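Local atomic coordinates of light Chain (Clostridium botulinum, PDB entry 6BVD), a protein that is the zinc protease light chain of a mosaic botulinum neurotoxin and probably cleaves a SNARE protein in nerve cells, blocking neurotransmitter release. Residues P26-T31 / G170-S175; F39-N44 / I92-F97; E111-A116 / H235-T240; L155-P160 / M193-S198. One frame throughout, in Å; residues are numbered along the deposited sequence.

The four contacts lie within one zinc protease domain. Contacts 1, 2 and 4 reach the same mixed sheet. In contact 4, strands 155-158 and 193-196 are neighbours, and contact 1 follows on strand 168-171, the next one across. The centres of contacts 1 and 4 are about 14 Å apart. Those of contacts 2 and 4 are about 12 Å apart, and F97 packs on I157. Contact 3 joins helix 104-115 to the end of helix 222-237, which carries the zinc ligands H228 and H232. L155 and V195 of contact 4 pack against the same helix. Along the chain, contact 2 lies between the segments of contact 1 and closes before contact 3 opens. The segments of contacts 1 and 4 alternate.

Contact 1. Residues P26-T31 / G170-S175; sequences PPYYET and GGIIYS
Y28 meets I172 and I173 across this contact, and P27 meets I172. The polar part centres on the Y28 hydroxyl. The backbone N-H of I173 donates to Y28 OH, with N and OH 3.0 Å apart and an N-H...O angle of 158°. A water also binds Y28 OH, at 2.6 Å from water oxygen to OH. The same water donates to G171 O at 2.8 Å. The phenol oxygen is therefore gripped twice at the second segment, once directly and once through water.

The apolar part centres on I172. Its CD1 lies 3.7 Å from P27 CG, where the isoleucine lies across the proline. The same methyl lies 4.0 Å from Y28 CE2, and tyrosine and isoleucine run antiparallel past one another. With chi1 at -56°, CG1 stands beside the backbone N of I172, and CD1 then bends toward the proline.

Within 26-31 a type II beta turn runs from P26 to Y29. Y28 N donates to E30 OE2 at 2.9 Å, meeting it from above the carboxylate plane. E30 OE2 also pairs with R135.

The turn belongs to the loop between strands 21-24 and 36-40. It rests on strand 155-158, with P27 on I156 and P26 on W158. The partner segment leaves edge strand 168-171, with G171 about 14 Å from the zinc ion.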
loop_
_atom_site.group_PDB
_atom_site.type_symbol
_atom_site.label_atom_id
_atom_site.label_comp_id
_atom_site.label_asym_id
_atom_site.label_seq_id
_atom_site.Cartn_x
_atom_site.Cartn_y
_atom_site.Cartn_z
ATOM N N PRO A 26 5.094 14.415 27.520
ATOM C CA PRO A 26 5.374 12.982 27.700
ATOM C C PRO A 26 5.926 12.658 29.105
ATOM O O PRO A 26 6.278 13.570 29.855
ATOM C CB PRO A 26 6.370 12.657 26.542
ATOM C CG PRO A 26 6.856 13.924 26.027
ATOM C CD PRO A 26 6.023 15.071 26.589
ATOM N N PRO A 27 5.933 11.364 29.490
ATOM C CA PRO A 27 6.410 11.007 30.829
ATOM C C PRO A 27 7.817 11.558 31.077
ATOM O O PRO A 27 8.637 11.570 30.139
ATOM C CB PRO A 27 6.384 9.461 30.834
ATOM C CG PRO A 27 6.144 9.069 29.432
ATOM C CD PRO A 27 5.479 10.191 28.726
ATOM N N TYR A 28 8.028 12.050 32.297
ATOM C CA TYR A 28 9.256 12.690 32.796
ATOM C C TYR A 28 9.356 14.189 32.407
ATOM O O TYR A 28 10.283 14.877 32.855
ATOM C CB TYR A 28 10.522 11.939 32.316
ATOM C CG TYR A 28 10.565 10.471 32.696
ATOM C CD1 TYR A 28 10.293 10.056 33.988
ATOM C CD2 TYR A 28 10.854 9.490 31.736
ATOM C CE1 TYR A 28 10.333 8.699 34.340
ATOM C CE2 TYR A 28 10.886 8.141 32.066
ATOM C CZ TYR A 28 10.615 7.749 33.369
ATOM O OH TYR A 28 10.654 6.413 33.713
ATOM N N TYR A 29 8.400 14.719 31.631
ATOM C CA TYR A 29 8.434 16.142 31.264
ATOM C C TYR A 29 7.425 16.972 32.118
ATOM O O TYR A 29 7.075 18.122 31.782
ATOM C CB TYR A 29 8.159 16.330 29.764
ATOM C CG TYR A 29 9.343 15.947 28.869
ATOM C CD1 TYR A 29 10.362 16.860 28.608
ATOM C CD2 TYR A 29 9.454 14.659 28.309
ATOM C CE1 TYR A 29 11.463 16.520 27.830
ATOM C CE2 TYR A 29 10.541 14.325 27.502
ATOM C CZ TYR A 29 11.531 15.256 27.265
ATOM O OH TYR A 29 12.606 14.939 26.483
ATOM N N GLU A 30 6.968 16.381 33.210
ATOM C CA GLU A 30 5.907 16.985 34.018
ATOM C C GLU A 30 6.368 18.300 34.674
ATOM O O GLU A 30 5.690 19.307 34.579
ATOM C CB GLU A 30 5.426 16.017 35.105
ATOM C CG GLU A 30 4.867 14.682 34.623
ATOM C CD GLU A 30 5.964 13.632 34.408
ATOM O OE1 GLU A 30 7.109 13.876 34.825
ATOM O OE2 GLU A 30 5.661 12.555 33.848
ATOM N N THR A 31 7.544 18.300 35.294
ATOM C CA THR A 31 7.992 19.480 36.038
ATOM C C THR A 31 8.357 20.611 35.103
ATOM O O THR A 31 8.008 21.769 35.352
ATOM C CB THR A 31 9.184 19.147 36.944
ATOM O OG1 THR A 31 8.731 18.228 37.942
ATOM C CG2 THR A 31 9.705 20.398 37.650
ATOM N N GLY A 170 11.745 0.754 26.370
ATOM C CA GLY A 170 11.806 0.945 27.809
ATOM C C GLY A 170 10.443 1.161 28.438
ATOM O O GLY A 170 9.503 1.448 27.725
ATOM N N GLY A 171 10.319 0.998 29.767
ATOM C CA GLY A 171 9.032 1.215 30.428
ATOM C C GLY A 171 9.071 2.523 31.224
ATOM O O GLY A 171 10.085 3.236 31.187
ATOM N N ILE A 172 8.003 2.821 31.968
ATOM C CA ILE A 172 7.960 4.042 32.780
ATOM C C ILE A 172 7.951 3.738 34.274
ATOM O O ILE A 172 7.340 2.757 34.720
ATOM C CB ILE A 172 6.729 4.902 32.406
ATOM C CG1 ILE A 172 6.727 5.228 30.893
ATOM C CG2 ILE A 172 6.697 6.189 33.281
ATOM C CD1 ILE A 172 7.949 6.036 30.411
ATOM N N ILE A 173 8.656 4.574 35.048
ATOM C CA ILE A 173 8.794 4.437 36.481
ATOM C C ILE A 173 7.859 5.371 37.277
ATOM O O ILE A 173 7.728 6.537 36.938
ATOM C CB ILE A 173 10.260 4.713 36.879
ATOM C CG1 ILE A 173 11.160 3.621 36.311
ATOM C CG2 ILE A 173 10.406 4.860 38.403
ATOM C CD1 ILE A 173 12.615 4.035 36.214
ATOM N N TYR A 174 7.222 4.838 38.323
ATOM C CA TYR A 174 6.398 5.627 39.253
ATOM C C TYR A 174 7.188 5.905 40.532
ATOM O O TYR A 174 7.817 5.002 41.086
ATOM C CB TYR A 174 5.079 4.887 39.571
ATOM C CG TYR A 174 4.173 5.527 40.600
ATOM C CD1 TYR A 174 3.713 6.833 40.441
ATOM C CD2 TYR A 174 3.731 4.810 41.713
ATOM C CE1 TYR A 174 2.874 7.422 41.383
ATOM C CE2 TYR A 174 2.873 5.389 42.658
ATOM C CZ TYR A 174 2.453 6.699 42.490
ATOM O OH TYR A 174 1.614 7.300 43.418
ATOM N N SER A 175 7.182 7.156 40.979
ATOM C CA SER A 175 7.790 7.488 42.242
ATOM C C SER A 175 6.853 8.330 43.088
ATOM O O SER A 175 6.873 9.550 42.978
ATOM C CB SER A 175 9.104 8.222 42.064
ATOM O OG SER A 175 9.651 8.451 43.367
HETATM O O HOH W 1 12.139 4.883 32.206
#

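Contact 2. Residues F39-N44 / I92-F97; sequences FQIMDN and IMIKLF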
loop_
_atom_site.group_PDB
_atom_site.type_symbol
_atom_site.label_atom_id
_atom_site.label_comp_id
_atom_site.label_asym_id
_atom_site.label_seq_id
_atom_site.Cartn_x
_atom_site.Cartn_y
_atom_site.Cartn_z
ATOM N N PHE A 39 1.551 12.385 16.944
ATOM C CA PHE A 39 0.757 11.850 15.819
ATOM C C PHE A 39 0.305 10.424 16.152
ATOM O O PHE A 39 1.123 9.569 16.470
ATOM C CB PHE A 39 1.594 11.919 14.519
ATOM C CG PHE A 39 2.097 13.309 14.197
ATOM C CD1 PHE A 39 1.468 14.093 13.246
ATOM C CD2 PHE A 39 3.191 13.840 14.872
ATOM C CE1 PHE A 39 1.926 15.344 12.944
ATOM C CE2 PHE A 39 3.636 15.099 14.611
ATOM C CZ PHE A 39 3.006 15.871 13.635
ATOM N N GLN A 40 -1.004 10.194 16.188
ATOM C CA GLN A 40 -1.532 8.923 16.651
ATOM C C GLN A 40 -1.623 7.993 15.456
ATOM O O GLN A 40 -2.598 8.012 14.706
ATOM C CB GLN A 40 -2.923 9.039 17.312
ATOM C CG GLN A 40 -3.213 7.821 18.176
ATOM C CD GLN A 40 -4.536 7.847 18.893
ATOM O OE1 GLN A 40 -4.840 6.929 19.657
ATOM N NE2 GLN A 40 -5.333 8.901 18.672
ATOM N N ILE A 41 -0.572 7.210 15.270
ATOM C CA ILE A 41 -0.473 6.324 14.097
ATOM C C ILE A 41 -1.524 5.216 14.121
ATOM O O ILE A 41 -1.990 4.732 13.053
ATOM C CB ILE A 41 1.025 5.752 14.015
ATOM C CG1 ILE A 41 1.183 4.856 12.780
ATOM C CG2 ILE A 41 1.396 5.054 15.294
ATOM C CD1 ILE A 41 1.378 5.642 11.548
ATOM N N MET A 42 -1.908 4.772 15.316
ATOM C CA MET A 42 -3.014 3.816 15.478
ATOM C C MET A 42 -3.527 4.009 16.861
ATOM O O MET A 42 -2.818 4.630 17.683
ATOM C CB MET A 42 -2.580 2.332 15.256
ATOM C CG MET A 42 -1.354 1.898 16.108
ATOM S SD MET A 42 -1.048 0.081 16.069
ATOM C CE MET A 42 -2.305 -0.458 17.203
ATOM N N ASP A 43 -4.718 3.488 17.178
ATOM C CA ASP A 43 -5.270 3.661 18.535
ATOM C C ASP A 43 -4.246 3.294 19.628
ATOM O O ASP A 43 -3.719 2.164 19.651
ATOM C CB ASP A 43 -6.519 2.812 18.742
ATOM C CG ASP A 43 -7.759 3.376 18.053
ATOM O OD1 ASP A 43 -7.766 4.539 17.601
ATOM O OD2 ASP A 43 -8.750 2.635 17.984
ATOM N N ASN A 44 -4.003 4.245 20.553
ATOM C CA ASN A 44 -3.100 4.116 21.692
ATOM C C ASN A 44 -1.602 4.159 21.344
ATOM O O ASN A 44 -0.774 3.873 22.183
ATOM C CB ASN A 44 -3.400 2.837 22.517
ATOM C CG ASN A 44 -4.778 2.875 23.183
ATOM O OD1 ASN A 44 -5.254 3.947 23.541
ATOM N ND2 ASN A 44 -5.435 1.713 23.311
ATOM N N ILE A 92 7.639 7.407 6.634
ATOM C CA ILE A 92 8.251 6.088 6.633
ATOM C C ILE A 92 7.578 5.249 7.705
ATOM O O ILE A 92 7.261 4.091 7.488
ATOM C CB ILE A 92 9.777 6.213 6.866
ATOM C CG1 ILE A 92 10.385 6.953 5.679
ATOM C CG2 ILE A 92 10.425 4.843 7.179
ATOM C CD1 ILE A 92 11.858 7.291 5.847
ATOM N N MET A 93 7.335 5.846 8.870
ATOM C CA MET A 93 6.691 5.129 9.955
ATOM C C MET A 93 5.280 4.682 9.529
ATOM O O MET A 93 4.854 3.560 9.828
ATOM C CB MET A 93 6.629 5.990 11.239
ATOM C CG MET A 93 7.989 6.306 11.823
ATOM S SD MET A 93 8.962 4.833 12.160
ATOM C CE MET A 93 7.922 3.954 13.337
ATOM N N ILE A 94 4.578 5.539 8.801
ATOM C CA ILE A 94 3.276 5.179 8.263
ATOM C C ILE A 94 3.431 3.966 7.322
ATOM O O ILE A 94 2.691 2.991 7.368
ATOM C CB ILE A 94 2.670 6.369 7.508
ATOM C CG1 ILE A 94 2.192 7.452 8.484
ATOM C CG2 ILE A 94 1.489 5.954 6.682
ATOM C CD1 ILE A 94 1.838 8.748 7.781
ATOM N N LYS A 95 4.458 4.018 6.498
ATOM C CA LYS A 95 4.672 2.903 5.544
ATOM C C LYS A 95 4.988 1.593 6.285
ATOM O O LYS A 95 4.497 0.496 5.918
ATOM C CB LYS A 95 5.789 3.267 4.562
ATOM C CG LYS A 95 5.831 2.331 3.323
ATOM C CD LYS A 95 6.774 2.857 2.258
ATOM C CE LYS A 95 6.739 1.909 1.039
ATOM N NZ LYS A 95 7.276 2.657 -0.098
ATOM N N LEU A 96 5.784 1.693 7.350
ATOM C CA LEU A 96 6.153 0.491 8.097
ATOM C C LEU A 96 4.981 -0.106 8.879
ATOM O O LEU A 96 4.812 -1.328 8.914
ATOM C CB LEU A 96 7.332 0.775 9.041
ATOM C CG LEU A 96 8.622 1.243 8.370
ATOM C CD1 LEU A 96 9.746 1.428 9.384
ATOM C CD2 LEU A 96 9.121 0.257 7.265
ATOM N N PHE A 97 4.121 0.748 9.442
ATOM C CA PHE A 97 2.942 0.238 10.107
ATOM C C PHE A 97 1.974 -0.394 9.083
ATOM O O PHE A 97 1.383 -1.433 9.387
ATOM C CB PHE A 97 2.239 1.334 10.928
ATOM C CG PHE A 97 2.767 1.451 12.348
ATOM C CD1 PHE A 97 2.145 0.790 13.388
ATOM C CD2 PHE A 97 3.906 2.193 12.618
ATOM C CE1 PHE A 97 2.639 0.888 14.703
ATOM C CE2 PHE A 97 4.413 2.329 13.918
ATOM C CZ PHE A 97 3.790 1.664 14.975
#
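A helix packs against a chain corner: I41 and M42, where the chain turns after strand 36-40, press on I94 and F97 of helix 83-100. The contact is entirely buried and apolar, with no hydrogen bond across it.

I41 touches both I94 and F97. Its CG1 sits over one face of the F97 ring, offset toward the rim, in a CH-pi contact. The distance from CG1 to the ring centroid is 4.0 Å, and the line between them leans 22° from the ring normal. CG1 lies anti to the backbone N of I41 (chi1 -178°), which sends that branch to the helix. Beyond it, CD1 reaches I94 CG1 at 3.7 Å. The other branch, CG2, approaches F97 CZ.

M42 adds a Met-aromatic contact. Its SD lies 4.0 Å from F97 CE1, and the sulfur approaches the ring obliquely. The methionine chain runs nearly perpendicular to the phenylalanine.

N44 N donates to Q40 OE1 at 3.0 Å, in the carbonyl plane and on a lone pair. The bond links residues on either side of the I41 corner.

Helix 104-115 closes one flank, where L110 touches both M42 and F97. L226 of helix 222-237 packs on F97. Strand 45-48 supports I41 through I47. Between I94 and F97, K95 NZ is hydrogen-bonded to D384, a calcium ligand, and to D384 of the second subunit.

Contact 3. Residues E111-A116 / H235-T240; sequences EEIKNA and HGLYGT. With ACT (acetate ion), chain F.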
loop_
_atom_site.group_PDB
_atom_site.type_symbol
_atom_site.label_atom_id
_atom_site.label_comp_id
_atom_site.label_asym_id
_atom_site.label_seq_id
_atom_site.Cartn_x
_atom_site.Cartn_y
_atom_site.Cartn_z
ATOM N N GLU A 111 -3.009 -5.565 16.924
ATOM C CA GLU A 111 -4.220 -5.662 17.785
ATOM C C GLU A 111 -3.846 -5.844 19.269
ATOM O O GLU A 111 -4.489 -5.276 20.177
ATOM C CB GLU A 111 -5.136 -6.821 17.339
ATOM C CG GLU A 111 -5.856 -6.594 16.020
ATOM C CD GLU A 111 -6.357 -7.884 15.356
ATOM O OE1 GLU A 111 -6.405 -8.946 16.023
ATOM O OE2 GLU A 111 -6.701 -7.834 14.150
ATOM N N GLU A 112 -2.797 -6.625 19.538
ATOM C CA GLU A 112 -2.300 -6.743 20.901
ATOM C C GLU A 112 -1.752 -5.439 21.427
ATOM O O GLU A 112 -2.020 -5.078 22.563
ATOM C CB GLU A 112 -1.189 -7.823 20.999
ATOM C CG GLU A 112 -1.724 -9.222 20.881
ATOM C CD GLU A 112 -2.405 -9.669 22.140
ATOM O OE1 GLU A 112 -2.147 -9.076 23.192
ATOM O OE2 GLU A 112 -3.206 -10.601 22.094
ATOM N N ILE A 113 -0.958 -4.749 20.625
ATOM C CA ILE A 113 -0.392 -3.463 21.033
ATOM C C ILE A 113 -1.509 -2.435 21.363
ATOM O O ILE A 113 -1.337 -1.540 22.205
ATOM C CB ILE A 113 0.537 -2.918 19.952
ATOM C CG1 ILE A 113 1.791 -3.818 19.827
ATOM C CG2 ILE A 113 0.998 -1.542 20.315
ATOM C CD1 ILE A 113 2.619 -3.896 21.120
ATOM N N LYS A 114 -2.622 -2.539 20.641
ATOM C CA LYS A 114 -3.760 -1.640 20.852
ATOM C C LYS A 114 -4.525 -1.995 22.105
ATOM O O LYS A 114 -4.887 -1.119 22.887
ATOM C CB LYS A 114 -4.687 -1.690 19.637
ATOM C CG LYS A 114 -6.086 -1.069 19.885
ATOM C CD LYS A 114 -6.970 -1.286 18.625
ATOM C CE LYS A 114 -8.424 -0.860 18.865
ATOM N NZ LYS A 114 -9.270 -1.093 17.634
ATOM N N ASN A 115 -4.730 -3.285 22.322
ATOM C CA ASN A 115 -5.656 -3.780 23.348
ATOM C C ASN A 115 -5.063 -4.121 24.720
ATOM O O ASN A 115 -5.831 -4.229 25.677
ATOM C CB ASN A 115 -6.392 -5.024 22.831
ATOM C CG ASN A 115 -7.331 -4.700 21.676
ATOM O OD1 ASN A 115 -7.890 -3.602 21.622
ATOM N ND2 ASN A 115 -7.525 -5.659 20.763
ATOM N N ALA A 116 -3.747 -4.310 24.822
ATOM C CA ALA A 116 -3.157 -4.714 26.128
ATOM C C ALA A 116 -2.876 -3.482 26.990
ATOM O O ALA A 116 -1.740 -3.206 27.355
ATOM C CB ALA A 116 -1.873 -5.522 25.962
ATOM N N HIS A 235 5.739 -7.251 25.808
ATOM C CA HIS A 235 6.101 -7.831 27.073
ATOM C C HIS A 235 5.861 -6.781 28.185
ATOM O O HIS A 235 5.373 -7.108 29.255
ATOM C CB HIS A 235 7.578 -8.309 27.084
ATOM C CG HIS A 235 7.866 -9.369 26.039
ATOM N ND1 HIS A 235 9.118 -9.548 25.480
ATOM C CD2 HIS A 235 7.074 -10.318 25.508
ATOM C CE1 HIS A 235 9.071 -10.552 24.614
ATOM N NE2 HIS A 235 7.843 -11.042 24.605
ATOM N N GLY A 236 6.233 -5.539 27.918
ATOM C CA GLY A 236 6.058 -4.487 28.942
ATOM C C GLY A 236 4.567 -4.221 29.273
ATOM O O GLY A 236 4.197 -4.022 30.414
ATOM N N LEU A 237 3.727 -4.226 28.253
ATOM C CA LEU A 237 2.286 -3.988 28.423
ATOM C C LEU A 237 1.664 -5.090 29.272
ATOM O O LEU A 237 0.759 -4.850 30.078
ATOM C CB LEU A 237 1.571 -3.885 27.056
ATOM C CG LEU A 237 1.868 -2.617 26.252
ATOM C CD1 LEU A 237 1.163 -2.607 24.913
ATOM C CD2 LEU A 237 1.435 -1.335 27.058
ATOM N N TYR A 238 2.164 -6.317 29.094
ATOM C CA TYR A 238 1.730 -7.448 29.898
ATOM C C TYR A 238 2.504 -7.576 31.230
ATOM O O TYR A 238 2.254 -8.492 32.016
ATOM C CB TYR A 238 1.838 -8.760 29.070
ATOM C CG TYR A 238 0.608 -9.015 28.227
ATOM C CD1 TYR A 238 -0.563 -9.533 28.786
ATOM C CD2 TYR A 238 0.609 -8.738 26.852
ATOM C CE1 TYR A 238 -1.717 -9.784 27.971
ATOM C CE2 TYR A 238 -0.525 -8.961 26.063
ATOM C CZ TYR A 238 -1.675 -9.498 26.619
ATOM O OH TYR A 238 -2.770 -9.729 25.782
ATOM N N GLY A 239 3.441 -6.659 31.485
ATOM C CA GLY A 239 4.156 -6.638 32.756
ATOM C C GLY A 239 5.134 -7.826 32.919
ATOM O O GLY A 239 5.456 -8.210 34.056
ATOM N N THR A 240 5.580 -8.410 31.796
ATOM C CA THR A 240 6.537 -9.547 31.820
ATOM C C THR A 240 7.938 -9.108 31.414
ATOM O O THR A 240 8.839 -9.944 31.234
ATOM C CB THR A 240 6.128 -10.683 30.818
ATOM O OG1 THR A 240 6.343 -10.217 29.498
ATOM C CG2 THR A 240 4.634 -11.069 30.969
HETATM C C ACT F . 11.714 -7.899 27.299
HETATM O O ACT F . 11.254 -8.459 28.319
HETATM O OXT ACT F . 11.198 -8.112 26.180
HETATM C CH3 ACT F . 12.892 -6.966 27.419
#
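L237 meets A116 and I113 along its whole side chain. Its CB lies 3.4 Å from A116 O and 4.0 Å from A116 CB. CG passes the same carbonyl oxygen at 3.8 Å. CD2 and CD1 both stay by A116 O, and CD1 also reaches I113 O and comes 4.3 Å from I113 CD1. The leucine packs on the last turn of helix 104-115, where A116 leaves helical geometry.

The next residue, Y238, meets A116 with its ring. Its CE2 lies 3.7 Å from A116 CB. Y238 OH donates to E112 OE1 (2.7 Å), which accepts with its syn lone pair and lies at the ring edge, in plane. The carboxylate is turned 36° from the ring plane. E112 OE2 makes a salt bridge to K347, which probably favours the charged carboxylate.

H235 ND1 donates a hydrogen bond to acetate OXT at 2.6 Å, nearly straight at 175°. The acetate is probably from the crystallisation liquor. It is also hydrogen-bonded to ND1 of H232, a zinc ligand.

The helix ends in a Schellman motif, with G239 at positive phi. H228 and H232 of helix 222-237 bind the zinc ion with E266, as in the HExxH motif of zinc metalloproteases.

Contact 4. Residues L155-P160 / M193-S198; sequences LIIWGP and MTVEFS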
loop_
_atom_site.group_PDB
_atom_site.type_symbol
_atom_site.label_atom_id
_atom_site.label_comp_id
_atom_site.label_asym_id
_atom_site.label_seq_id
_atom_site.Cartn_x
_atom_site.Cartn_y
_atom_site.Cartn_z
ATOM N N LEU A 155 1.816 3.370 24.129
ATOM C CA LEU A 155 3.142 3.446 23.519
ATOM C C LEU A 155 3.424 4.807 22.881
ATOM O O LEU A 155 2.593 5.359 22.180
ATOM C CB LEU A 155 3.293 2.334 22.429
ATOM C CG LEU A 155 4.546 2.432 21.553
ATOM C CD1 LEU A 155 5.851 2.299 22.323
ATOM C CD2 LEU A 155 4.469 1.312 20.424
ATOM N N ILE A 156 4.618 5.330 23.125
ATOM C CA ILE A 156 5.088 6.534 22.478
ATOM C C ILE A 156 6.418 6.232 21.808
ATOM O O ILE A 156 7.377 5.802 22.470
ATOM C CB ILE A 156 5.264 7.683 23.496
ATOM C CG1 ILE A 156 3.923 7.952 24.202
ATOM C CG2 ILE A 156 5.842 8.913 22.796
ATOM C CD1 ILE A 156 4.036 8.946 25.341
ATOM N N ILE A 157 6.475 6.474 20.504
ATOM C CA ILE A 157 7.666 6.219 19.692
ATOM C C ILE A 157 8.343 7.516 19.370
ATOM O O ILE A 157 7.689 8.422 18.897
ATOM C CB ILE A 157 7.336 5.502 18.345
ATOM C CG1 ILE A 157 6.568 4.179 18.588
ATOM C CG2 ILE A 157 8.675 5.268 17.545
ATOM C CD1 ILE A 157 5.999 3.493 17.242
ATOM N N TRP A 158 9.638 7.608 19.674
ATOM C CA TRP A 158 10.506 8.731 19.314
ATOM C C TRP A 158 11.520 8.341 18.229
ATOM O O TRP A 158 11.811 7.164 18.041
ATOM C CB TRP A 158 11.333 9.201 20.514
ATOM C CG TRP A 158 10.587 9.643 21.694
ATOM C CD1 TRP A 158 9.910 8.869 22.573
ATOM C CD2 TRP A 158 10.520 10.989 22.196
ATOM N NE1 TRP A 158 9.378 9.659 23.576
ATOM C CE2 TRP A 158 9.745 10.956 23.362
ATOM C CE3 TRP A 158 11.032 12.200 21.754
ATOM C CZ2 TRP A 158 9.486 12.111 24.132
ATOM C CZ3 TRP A 158 10.746 13.357 22.487
ATOM C CH2 TRP A 158 9.963 13.296 23.651
ATOM N N GLY A 159 12.125 9.347 17.609
ATOM C CA GLY A 159 13.302 9.160 16.765
ATOM C C GLY A 159 14.498 8.744 17.599
ATOM O O GLY A 159 14.382 8.612 18.801
ATOM N N PRO A 160 15.648 8.503 16.959
ATOM C CA PRO A 160 16.807 8.021 17.722
ATOM C C PRO A 160 17.418 8.998 18.714
ATOM O O PRO A 160 17.277 10.227 18.581
ATOM C CB PRO A 160 17.839 7.716 16.630
ATOM C CG PRO A 160 17.448 8.601 15.499
ATOM C CD PRO A 160 15.942 8.615 15.522
ATOM N N MET A 193 4.738 2.398 27.369
ATOM C CA MET A 193 6.057 1.997 26.889
ATOM C C MET A 193 6.623 3.092 26.021
ATOM O O MET A 193 5.896 3.955 25.559
ATOM C CB MET A 193 5.991 0.630 26.153
ATOM C CG MET A 193 5.496 -0.506 27.087
ATOM S SD MET A 193 6.589 -0.833 28.552
ATOM C CE MET A 193 8.081 -1.514 27.763
ATOM N N THR A 194 7.948 3.109 25.908
ATOM C CA THR A 194 8.700 4.037 25.081
ATOM C C THR A 194 9.531 3.241 24.070
ATOM O O THR A 194 10.214 2.269 24.475
ATOM C CB THR A 194 9.691 4.897 25.914
ATOM O OG1 THR A 194 9.038 5.418 27.076
ATOM C CG2 THR A 194 10.273 6.038 25.099
ATOM N N VAL A 195 9.531 3.669 22.804
ATOM C CA VAL A 195 10.514 3.161 21.818
ATOM C C VAL A 195 11.329 4.290 21.168
ATOM O O VAL A 195 10.792 5.309 20.812
ATOM C CB VAL A 195 9.834 2.341 20.698
ATOM C CG1 VAL A 195 10.835 2.029 19.568
ATOM C CG2 VAL A 195 9.259 1.058 21.276
ATOM N N GLU A 196 12.643 4.134 21.071
ATOM C CA GLU A 196 13.450 4.996 20.228
ATOM C C GLU A 196 13.707 4.207 18.957
ATOM O O GLU A 196 14.307 3.121 19.027
ATOM C CB GLU A 196 14.777 5.361 20.902
ATOM C CG GLU A 196 14.593 6.020 22.250
ATOM C CD GLU A 196 15.886 6.034 23.036
ATOM O OE1 GLU A 196 16.947 6.351 22.450
ATOM O OE2 GLU A 196 15.846 5.652 24.218
ATOM N N PHE A 197 13.222 4.711 17.830
ATOM C CA PHE A 197 13.291 3.945 16.583
ATOM C C PHE A 197 13.822 4.781 15.425
ATOM O O PHE A 197 13.406 5.943 15.191
ATOM C CB PHE A 197 11.917 3.378 16.214
ATOM C CG PHE A 197 11.992 2.346 15.124
ATOM C CD1 PHE A 197 12.544 1.104 15.399
ATOM C CD2 PHE A 197 11.575 2.631 13.838
ATOM C CE1 PHE A 197 12.659 0.151 14.394
ATOM C CE2 PHE A 197 11.673 1.666 12.830
ATOM C CZ PHE A 197 12.217 0.451 13.107
ATOM N N SER A 198 14.698 4.150 14.647
ATOM C CA SER A 198 15.405 4.831 13.585
ATOM C C SER A 198 15.325 3.957 12.317
ATOM O O SER A 198 16.185 3.098 12.115
ATOM C CB SER A 198 16.863 5.064 14.004
ATOM O OG SER A 198 17.588 5.873 13.110
#
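L155-W158 and M193-E196 pair as neighbouring parallel strands in the mixed sheet of this zinc protease. The backbone bonds come first. I156 N donates to M193 O at 3.1 Å, and V195 N returns the bond to I156 O at 3.0 Å. Both donors tilt from the carbonyl plane. Further on, W158 N to V195 O and F197 N to W158 O are each 2.8 Å and nearly linear. The last one reaches just beyond the strand 193-196. The strand axes cross at -18°.

Side chains fill the two faces. On the face of L155, I157, M193 and V195, L155 CD1 touches V195 CG2 at 3.8 Å. Here L155 CG is anti to the backbone N (chi1 171°), and its CD1 comes over toward the partner strand. I157 CG2 meets F197 CB at 4.0 Å, the two side chains lying side by side. On the face of I156, W158, T194 and E196, T194 CG2 comes obliquely to W158 CD1.

Outside this shell, helix 222-237 packs on the first face, with L230 on L155 and V233 on V195. Helix 83-100 adds F97 on I157 and M93 on F197. The side chain of V195 is about 10 Å from the zinc ion. On the other face, F36 and Y52 meet the W158 ring edge-to-face. At the far end, P160 CG lies 3.6 Å from S198 OG, whose hydrogen-bond partner is L164 O.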